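Local structure of tRNA uridine(34) acetyltransferase (Methanocaldococcus infernus, 6IAD) at residues R339-V344 against I383-L388. The protein catalyses formation of 5-carboxymethyluridine at the wobble position 34 of tRNA from acetyl-CoA and S-adenosyl-L-methionine. Numbering follows the deposited sequence.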
loop_
_atom_site.group_PDB
_atom_site.type_symbol
_atom_site.label_atom_id
_atom_site.label_comp_id
_atom_site.label_asym_id
_atom_site.label_seq_id
_atom_site.Cartn_x
_atom_site.Cartn_y
_atom_site.Cartn_z
ATOM N N ARG A 339 13.738 -1.707 -6.671
ATOM C CA ARG A 339 14.099 -1.360 -8.039
ATOM C C ARG A 339 13.608 0.006 -8.500
ATOM O O ARG A 339 13.999 0.443 -9.587
ATOM C CB ARG A 339 13.560 -2.420 -9.015
ATOM C CG ARG A 339 14.305 -3.743 -9.013
ATOM C CD ARG A 339 13.543 -4.781 -9.850
ATOM N NE ARG A 339 12.157 -4.876 -9.392
ATOM C CZ ARG A 339 11.073 -4.734 -10.156
ATOM N NH1 ARG A 339 11.174 -4.525 -11.465
ATOM N NH2 ARG A 339 9.873 -4.826 -9.597
ATOM N N GLU A 340 12.773 0.692 -7.727
ATOM C CA GLU A 340 12.219 1.955 -8.196
ATOM C C GLU A 340 13.311 3.014 -8.328
ATOM O O GLU A 340 14.294 3.028 -7.579
ATOM C CB GLU A 340 11.114 2.441 -7.259
ATOM C CG GLU A 340 11.522 2.585 -5.807
ATOM C CD GLU A 340 10.449 3.265 -4.981
ATOM O OE1 GLU A 340 9.464 2.592 -4.607
ATOM O OE2 GLU A 340 10.585 4.480 -4.725
ATOM N N VAL A 341 13.113 3.922 -9.293
ATOM C CA VAL A 341 14.165 4.852 -9.702
ATOM C C VAL A 341 14.774 5.557 -8.498
ATOM O O VAL A 341 15.999 5.602 -8.335
ATOM C CB VAL A 341 13.612 5.883 -10.704
ATOM C CG1 VAL A 341 14.735 6.798 -11.193
ATOM C CG2 VAL A 341 12.928 5.198 -11.856
ATOM N N GLY A 342 13.924 6.142 -7.651
ATOM C CA GLY A 342 14.423 6.987 -6.581
ATOM C C GLY A 342 15.253 6.224 -5.569
ATOM O O GLY A 342 16.243 6.739 -5.047
ATOM N N HIS A 343 14.860 4.982 -5.281
ATOM C CA HIS A 343 15.600 4.167 -4.324
ATOM C C HIS A 343 16.912 3.675 -4.924
ATOM O O HIS A 343 17.950 3.690 -4.251
ATOM C CB HIS A 343 14.726 2.997 -3.869
ATOM C CG HIS A 343 15.266 2.252 -2.687
ATOM N ND1 HIS A 343 15.867 1.017 -2.799
ATOM C CD2 HIS A 343 15.277 2.558 -1.368
ATOM C CE1 HIS A 343 16.233 0.598 -1.601
ATOM N NE2 HIS A 343 15.887 1.514 -0.715
ATOM N N VAL A 344 16.895 3.251 -6.190
ATOM C CA VAL A 344 18.133 2.837 -6.846
ATOM C C VAL A 344 19.107 4.005 -6.927
ATOM O O VAL A 344 20.319 3.837 -6.740
ATOM C CB VAL A 344 17.835 2.254 -8.240
ATOM C CG1 VAL A 344 19.113 2.122 -9.041
ATOM C CG2 VAL A 344 17.151 0.897 -8.118
ATOM N N ILE A 383 15.886 -1.266 -13.326
ATOM C CA ILE A 383 15.368 -0.091 -12.637
ATOM C C ILE A 383 13.931 0.125 -13.086
ATOM O O ILE A 383 13.651 0.198 -14.290
ATOM C CB ILE A 383 16.224 1.164 -12.912
ATOM C CG1 ILE A 383 17.673 0.905 -12.489
ATOM C CG2 ILE A 383 15.635 2.369 -12.177
ATOM C CD1 ILE A 383 18.626 2.051 -12.764
ATOM N N LEU A 384 13.029 0.214 -12.115
ATOM C CA LEU A 384 11.605 0.372 -12.362
ATOM C C LEU A 384 11.264 1.853 -12.398
ATOM O O LEU A 384 11.601 2.596 -11.470
ATOM C CB LEU A 384 10.805 -0.340 -11.275
ATOM C CG LEU A 384 9.282 -0.252 -11.327
ATOM C CD1 LEU A 384 8.739 -0.994 -12.524
ATOM C CD2 LEU A 384 8.708 -0.810 -10.026
ATOM N N ILE A 385 10.603 2.272 -13.475
ATOM C CA ILE A 385 10.253 3.670 -13.694
ATOM C C ILE A 385 8.780 3.932 -13.418
ATOM O O ILE A 385 8.421 5.000 -12.923
ATOM C CB ILE A 385 10.616 4.081 -15.140
ATOM C CG1 ILE A 385 12.133 4.051 -15.333
ATOM C CG2 ILE A 385 10.039 5.458 -15.471
ATOM C CD1 ILE A 385 12.566 3.970 -16.782
ATOM N N ALA A 386 7.916 2.978 -13.749
ATOM C CA ALA A 386 6.477 3.170 -13.633
ATOM C C ALA A 386 5.805 1.821 -13.830
ATOM O O ALA A 386 6.364 0.921 -14.459
ATOM C CB ALA A 386 5.966 4.187 -14.655
ATOM N N PHE A 387 4.601 1.686 -13.280
ATOM C CA PHE A 387 3.894 0.420 -13.400
ATOM C C PHE A 387 2.393 0.656 -13.319
ATOM O O PHE A 387 1.923 1.694 -12.845
ATOM C CB PHE A 387 4.366 -0.586 -12.337
ATOM C CG PHE A 387 4.002 -0.210 -10.935
ATOM C CD1 PHE A 387 4.839 0.586 -10.176
ATOM C CD2 PHE A 387 2.827 -0.664 -10.370
ATOM C CE1 PHE A 387 4.499 0.929 -8.883
ATOM C CE2 PHE A 387 2.485 -0.321 -9.078
ATOM C CZ PHE A 387 3.319 0.474 -8.335
ATOM N N LEU A 388 1.651 -0.324 -13.826
ATOM C CA LEU A 388 0.196 -0.303 -13.853
ATOM C C LEU A 388 -0.295 -1.698 -13.512
ATOM O O LEU A 388 0.238 -2.689 -14.019
ATOM C CB LEU A 388 -0.331 0.132 -15.225
ATOM C CG LEU A 388 -1.843 0.209 -15.457
ATOM C CD1 LEU A 388 -2.138 1.134 -16.642
ATOM C CD2 LEU A 388 -2.453 -1.169 -15.696
#
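Leu384 exchanges two backbone hydrogen bonds with the turn around Glu340, forming a single beta bridge. The amide N of Leu384 donates to Arg339 O at 2.7 Å; this bond is nearly straight at hydrogen (168°), although the donor stands above the carbonyl plane. Its counterpart, from Val341 N to Leu384 O at 3.0 Å, is bent and weak. Each carbonyl also receives a CA-H...O contact, Arg339 O from Ile383 CA and Leu384 O from Glu340 CA.

Apolar packing continues along the first turn of helix 341-348. With Val341 CG1 anti to the backbone N (chi1 -176°), CG2 is directed at the strand, where it rests against both Ile383 CG2 (3.9 Å) and Ile385 CG1 (3.7 Å), close to the carbonyl oxygen of Leu384. One helical turn on, Val344 CG1 meets the other branch of Ile383 at CD1, 3.8 Å away, the two side chains lying aslant. Ile383 thus touches both valines, and an alanine here would probably leave Val344 without its hydrophobic partner across the contact and open a gap beside Val341.

Through its bend at chi3 (-53°), the Arg339 side chain folds back so that one guanidinium face lies over Leu384 CB. Its NE makes a weak hydrogen bond to Cys335 O, and Glu377 and Asp382 are long, weak ion partners of NH1.

Glu340 is the N-cap residue of helix 341-348, and Ile385 and Ala386 form a classic beta bulge opposite Phe376. Bridge and valine packing together fasten the helix start to the bulged strand 383-392 in the central sheet of the GNAT acetyltransferase domain, with Ile385 close to Tyr434, a probable acetyl-CoA-binding residue.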